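Membrane-bound lytic murein transglycosylase A (Burkholderia pseudomallei, PDB 6QK4) probably cleaves the beta-1,4 linkage between N-acetylmuramic acid and N-acetylglucosamine in peptidoglycan, leaving a 1,6-anhydro bond on the muramic acid. Local coordinates at residues Ser40-Arg54 with Gly261-Ile273. Numbering follows the deposited sequence.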
loop_
_atom_site.group_PDB
_atom_site.type_symbol
_atom_site.label_atom_id
_atom_site.label_comp_id
_atom_site.label_asym_id
_atom_site.label_seq_id
_atom_site.Cartn_x
_atom_site.Cartn_y
_atom_site.Cartn_z
ATOM N N SER A 40 0.717 -3.157 -20.005
ATOM C CA SER A 40 1.516 -4.285 -20.461
ATOM C C SER A 40 0.931 -5.602 -20.028
ATOM O O SER A 40 1.190 -6.637 -20.669
ATOM C CB SER A 40 2.921 -4.196 -19.878
ATOM O OG SER A 40 2.893 -4.360 -18.442
ATOM N N LEU A 41 0.172 -5.595 -18.916
ATOM C CA LEU A 41 -0.384 -6.768 -18.207
ATOM C C LEU A 41 0.685 -7.572 -17.478
ATOM O O LEU A 41 0.350 -8.599 -16.887
ATOM C CB LEU A 41 -1.183 -7.724 -19.140
ATOM C CG LEU A 41 -2.458 -7.091 -19.709
ATOM C CD1 LEU A 41 -3.093 -8.047 -20.714
ATOM C CD2 LEU A 41 -3.466 -6.755 -18.577
ATOM N N ILE A 42 1.936 -7.079 -17.422
ATOM C CA ILE A 42 2.991 -7.807 -16.712
ATOM C C ILE A 42 2.684 -7.827 -15.220
ATOM O O ILE A 42 2.452 -6.779 -14.617
ATOM C CB ILE A 42 4.365 -7.183 -16.936
ATOM C CG1 ILE A 42 4.776 -7.286 -18.423
ATOM C CG2 ILE A 42 5.385 -7.919 -16.031
ATOM C CD1 ILE A 42 5.887 -6.363 -18.749
ATOM N N GLY A 43 2.590 -9.029 -14.662
ATOM C CA GLY A 43 2.152 -9.219 -13.283
ATOM C C GLY A 43 0.675 -9.538 -13.116
ATOM O O GLY A 43 0.270 -10.073 -12.068
ATOM N N ALA A 44 -0.162 -9.290 -14.111
ATOM C CA ALA A 44 -1.590 -9.524 -13.868
ATOM C C ALA A 44 -1.950 -11.002 -13.634
ATOM O O ALA A 44 -2.853 -11.307 -12.824
ATOM C CB ALA A 44 -2.415 -8.956 -15.042
ATOM N N THR A 45 -1.254 -11.946 -14.306
ATOM C CA THR A 45 -1.550 -13.364 -14.058
ATOM C C THR A 45 -1.162 -13.803 -12.651
ATOM O O THR A 45 -1.740 -14.779 -12.137
ATOM C CB THR A 45 -0.840 -14.255 -15.059
ATOM O OG1 THR A 45 0.484 -13.744 -15.257
ATOM C CG2 THR A 45 -1.597 -14.208 -16.433
ATOM N N ILE A 46 -0.149 -13.170 -12.054
ATOM C CA ILE A 46 0.223 -13.528 -10.679
ATOM C C ILE A 46 -0.922 -13.205 -9.739
ATOM O O ILE A 46 -1.345 -14.031 -8.920
ATOM C CB ILE A 46 1.524 -12.807 -10.266
ATOM C CG1 ILE A 46 2.720 -13.381 -11.035
ATOM C CG2 ILE A 46 1.809 -12.951 -8.780
ATOM C CD1 ILE A 46 4.020 -12.575 -10.972
ATOM N N ALA A 47 -1.452 -11.988 -9.852
ATOM C CA ALA A 47 -2.566 -11.585 -8.985
ATOM C C ALA A 47 -3.820 -12.365 -9.330
ATOM O O ALA A 47 -4.628 -12.659 -8.442
ATOM C CB ALA A 47 -2.827 -10.074 -9.095
ATOM N N LEU A 48 -3.977 -12.741 -10.603
ATOM C CA LEU A 48 -5.078 -13.605 -11.005
ATOM C C LEU A 48 -5.031 -14.984 -10.326
ATOM O O LEU A 48 -6.061 -15.502 -9.889
ATOM C CB LEU A 48 -5.089 -13.763 -12.545
ATOM C CG LEU A 48 -6.107 -14.803 -13.092
ATOM C CD1 LEU A 48 -7.479 -14.262 -12.911
ATOM C CD2 LEU A 48 -5.875 -14.925 -14.587
ATOM N N ARG A 49 -3.863 -15.626 -10.266
ATOM C CA ARG A 49 -3.806 -16.917 -9.580
ATOM C C ARG A 49 -4.092 -16.769 -8.091
ATOM O O ARG A 49 -4.756 -17.628 -7.500
ATOM C CB ARG A 49 -2.434 -17.550 -9.817
ATOM C CG ARG A 49 -2.273 -18.080 -11.255
ATOM C CD ARG A 49 -1.078 -19.037 -11.355
ATOM N NE ARG A 49 0.157 -18.411 -10.891
ATOM C CZ ARG A 49 0.913 -17.626 -11.656
ATOM N NH1 ARG A 49 0.552 -17.413 -12.896
ATOM N NH2 ARG A 49 2.043 -17.064 -11.189
ATOM N N GLN A 50 -3.629 -15.675 -7.457
ATOM C CA GLN A 50 -4.010 -15.495 -6.046
ATOM C C GLN A 50 -5.515 -15.337 -5.928
ATOM O O GLN A 50 -6.129 -15.910 -5.043
ATOM C CB GLN A 50 -3.308 -14.279 -5.427
ATOM C CG GLN A 50 -1.808 -14.431 -5.350
ATOM C CD GLN A 50 -1.401 -15.524 -4.305
ATOM O OE1 GLN A 50 -2.235 -16.073 -3.564
ATOM N NE2 GLN A 50 -0.118 -15.798 -4.237
ATOM N N ASN A 51 -6.130 -14.565 -6.826
ATOM C CA ASN A 51 -7.588 -14.443 -6.832
ATOM C C ASN A 51 -8.270 -15.813 -6.932
ATOM O O ASN A 51 -9.188 -16.120 -6.173
ATOM C CB ASN A 51 -7.994 -13.570 -8.014
ATOM C CG ASN A 51 -9.123 -12.641 -7.700
ATOM O OD1 ASN A 51 -9.021 -11.814 -6.782
ATOM N ND2 ASN A 51 -10.180 -12.693 -8.523
ATOM N N CYS A 52 -7.831 -16.640 -7.876
ATOM C CA CYS A 52 -8.432 -17.963 -8.082
ATOM C C CYS A 52 -8.237 -18.897 -6.911
ATOM O O CYS A 52 -8.996 -19.877 -6.770
ATOM C CB CYS A 52 -7.814 -18.557 -9.318
ATOM S SG CYS A 52 -8.572 -17.920 -10.837
ATOM N N ALA A 53 -7.211 -18.652 -6.080
ATOM C CA ALA A 53 -7.062 -19.461 -4.872
ATOM C C ALA A 53 -8.294 -19.346 -3.980
ATOM O O ALA A 53 -8.547 -20.237 -3.176
ATOM C CB ALA A 53 -5.832 -19.070 -4.045
ATOM N N ARG A 54 -9.034 -18.239 -4.064
ATOM C CA ARG A 54 -10.276 -18.094 -3.295
ATOM C C ARG A 54 -11.538 -18.235 -4.133
ATOM O O ARG A 54 -12.596 -18.464 -3.569
ATOM C CB ARG A 54 -10.316 -16.744 -2.580
ATOM C CG ARG A 54 -9.268 -16.639 -1.483
ATOM C CD ARG A 54 -9.647 -17.607 -0.344
ATOM N NE ARG A 54 -8.733 -17.558 0.794
ATOM C CZ ARG A 54 -7.590 -18.248 0.857
ATOM N NH1 ARG A 54 -7.253 -19.065 -0.140
ATOM N NH2 ARG A 54 -6.783 -18.132 1.916
ATOM N N GLY A 261 -3.909 -9.723 2.598
ATOM C CA GLY A 261 -4.982 -8.763 2.715
ATOM C C GLY A 261 -6.286 -9.413 3.132
ATOM O O GLY A 261 -6.334 -10.579 3.551
ATOM N N ALA A 262 -7.377 -8.664 2.957
ATOM C CA ALA A 262 -8.672 -9.096 3.497
ATOM C C ALA A 262 -9.242 -10.289 2.730
ATOM O O ALA A 262 -10.088 -11.045 3.250
ATOM C CB ALA A 262 -9.667 -7.931 3.441
ATOM N N LEU A 263 -8.842 -10.453 1.473
ATOM C CA LEU A 263 -9.262 -11.610 0.709
ATOM C C LEU A 263 -8.567 -12.890 1.202
ATOM O O LEU A 263 -9.050 -14.001 0.947
ATOM C CB LEU A 263 -9.029 -11.339 -0.808
ATOM C CG LEU A 263 -9.367 -12.528 -1.772
ATOM C CD1 LEU A 263 -10.872 -12.951 -1.745
ATOM C CD2 LEU A 263 -8.996 -12.141 -3.241
ATOM N N GLY A 264 -7.534 -12.770 1.999
ATOM C CA GLY A 264 -6.837 -13.926 2.500
ATOM C C GLY A 264 -5.659 -14.367 1.679
ATOM O O GLY A 264 -5.097 -15.430 1.979
ATOM N N VAL A 265 -5.247 -13.571 0.685
ATOM C CA VAL A 265 -4.154 -13.962 -0.195
ATOM C C VAL A 265 -3.099 -12.879 -0.154
ATOM O O VAL A 265 -3.421 -11.707 0.057
ATOM C CB VAL A 265 -4.647 -14.223 -1.641
ATOM C CG1 VAL A 265 -5.639 -15.350 -1.610
ATOM C CG2 VAL A 265 -5.286 -12.979 -2.279
ATOM N N PRO A 266 -1.847 -13.219 -0.416
ATOM C CA PRO A 266 -0.793 -12.189 -0.518
ATOM C C PRO A 266 -1.115 -11.179 -1.619
ATOM O O PRO A 266 -1.499 -11.553 -2.735
ATOM C CB PRO A 266 0.451 -12.994 -0.899
ATOM C CG PRO A 266 0.164 -14.407 -0.531
ATOM C CD PRO A 266 -1.349 -14.588 -0.646
ATOM N N LEU A 267 -0.970 -9.909 -1.299
ATOM C CA LEU A 267 -1.143 -8.830 -2.304
ATOM C C LEU A 267 -0.003 -8.809 -3.317
ATOM O O LEU A 267 1.157 -9.056 -2.987
ATOM C CB LEU A 267 -1.225 -7.479 -1.593
ATOM C CG LEU A 267 -2.289 -7.385 -0.493
ATOM C CD1 LEU A 267 -2.286 -6.041 0.214
ATOM C CD2 LEU A 267 -3.631 -7.602 -1.147
ATOM N N THR A 268 -0.330 -8.419 -4.580
ATOM C CA THR A 268 0.694 -8.312 -5.618
ATOM C C THR A 268 0.994 -6.843 -5.902
ATOM O O THR A 268 0.062 -6.065 -6.178
ATOM C CB THR A 268 0.164 -8.985 -6.887
ATOM O OG1 THR A 268 -0.108 -10.348 -6.586
ATOM C CG2 THR A 268 1.249 -8.935 -8.021
ATOM N N PRO A 269 2.241 -6.399 -5.825
ATOM C CA PRO A 269 2.539 -4.979 -6.083
ATOM C C PRO A 269 1.981 -4.514 -7.419
ATOM O O PRO A 269 2.176 -5.162 -8.439
ATOM C CB PRO A 269 4.073 -4.927 -6.079
ATOM C CG PRO A 269 4.484 -6.064 -5.051
ATOM C CD PRO A 269 3.425 -7.180 -5.410
ATOM N N GLU A 270 1.346 -3.346 -7.418
ATOM C CA GLU A 270 0.705 -2.735 -8.602
ATOM C C GLU A 270 -0.314 -3.613 -9.305
ATOM O O GLU A 270 -0.692 -3.318 -10.463
ATOM C CB GLU A 270 1.762 -2.246 -9.587
ATOM C CG GLU A 270 2.671 -1.214 -8.907
ATOM C CD GLU A 270 3.324 -0.253 -9.955
ATOM O OE1 GLU A 270 2.600 0.447 -10.735
ATOM O OE2 GLU A 270 4.578 -0.236 -9.965
ATOM N N ARG A 271 -0.860 -4.642 -8.622
ATOM C CA ARG A 271 -1.917 -5.434 -9.222
ATOM C C ARG A 271 -3.024 -5.721 -8.229
ATOM O O ARG A 271 -3.918 -6.512 -8.560
ATOM C CB ARG A 271 -1.410 -6.784 -9.766
ATOM C CG ARG A 271 -0.428 -6.660 -10.978
ATOM C CD ARG A 271 -1.227 -6.189 -12.212
ATOM N NE ARG A 271 -0.273 -5.904 -13.283
ATOM C CZ ARG A 271 -0.629 -5.331 -14.430
ATOM N NH1 ARG A 271 -1.920 -5.046 -14.603
ATOM N NH2 ARG A 271 0.326 -5.004 -15.373
ATOM N N SER A 272 -2.948 -5.175 -7.001
ATOM C CA SER A 272 -3.972 -5.366 -5.987
ATOM C C SER A 272 -4.443 -4.014 -5.531
ATOM O O SER A 272 -3.624 -3.093 -5.387
ATOM C CB SER A 272 -3.421 -6.099 -4.740
ATOM O OG SER A 272 -3.069 -7.439 -5.014
ATOM N N ILE A 273 -5.748 -3.858 -5.336
ATOM C CA ILE A 273 -6.278 -2.639 -4.736
ATOM C C ILE A 273 -7.137 -2.992 -3.515
ATOM O O ILE A 273 -7.734 -4.071 -3.414
ATOM C CB ILE A 273 -7.120 -1.802 -5.709
ATOM C CG1 ILE A 273 -8.241 -2.648 -6.367
ATOM C CG2 ILE A 273 -6.161 -1.016 -6.704
ATOM C CD1 ILE A 273 -9.249 -1.720 -7.142
#
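Arg271 reaches the turn leading into helix 44-55 and gives the carbonyl of Ile42 two hydrogen bonds, one from NH2 to O (2.9 Å) and a weak one from NE to O (3.2 Å). The contact lays that helix along the loop that runs into strand 272-274, consistent with the double-psi beta-barrel clan of the 3D domain family. NH2 sits above the carbonyl plane of Ile42, 45° out of it. Ala44 CB lies over one guanidinium face, toward its rim, and Arg271 CB meets Ala47 CB at 3.6 Å. NH1 makes a salt bridge with Asp39 and a hydrogen bond to Leu302 O, which together hold the group's rotation. Farther along, Thr268 rests OG1 on Ala47 CA and CB while its CG2 meets Ile46 CG2. Gln50, bent at chi2 (-69°), brings OE1 within 3.4 Å of Pro266 CD; its CB lies against Val265. At the far end Arg54 folds over the Gly261-Gly264 type I turn, with Val265 CG1 above the centre of its guanidinium, and Asn51 OD1 stands 3.6 Å from Leu263 CD2. In the second shell, Gln306 and Gly283 O hold the Asn51 amide, Ser272 OG accepts from Thr268 N, and Ser40 OG accepts from Ile42 N in an ST turn, at 3.1 Å and 167°.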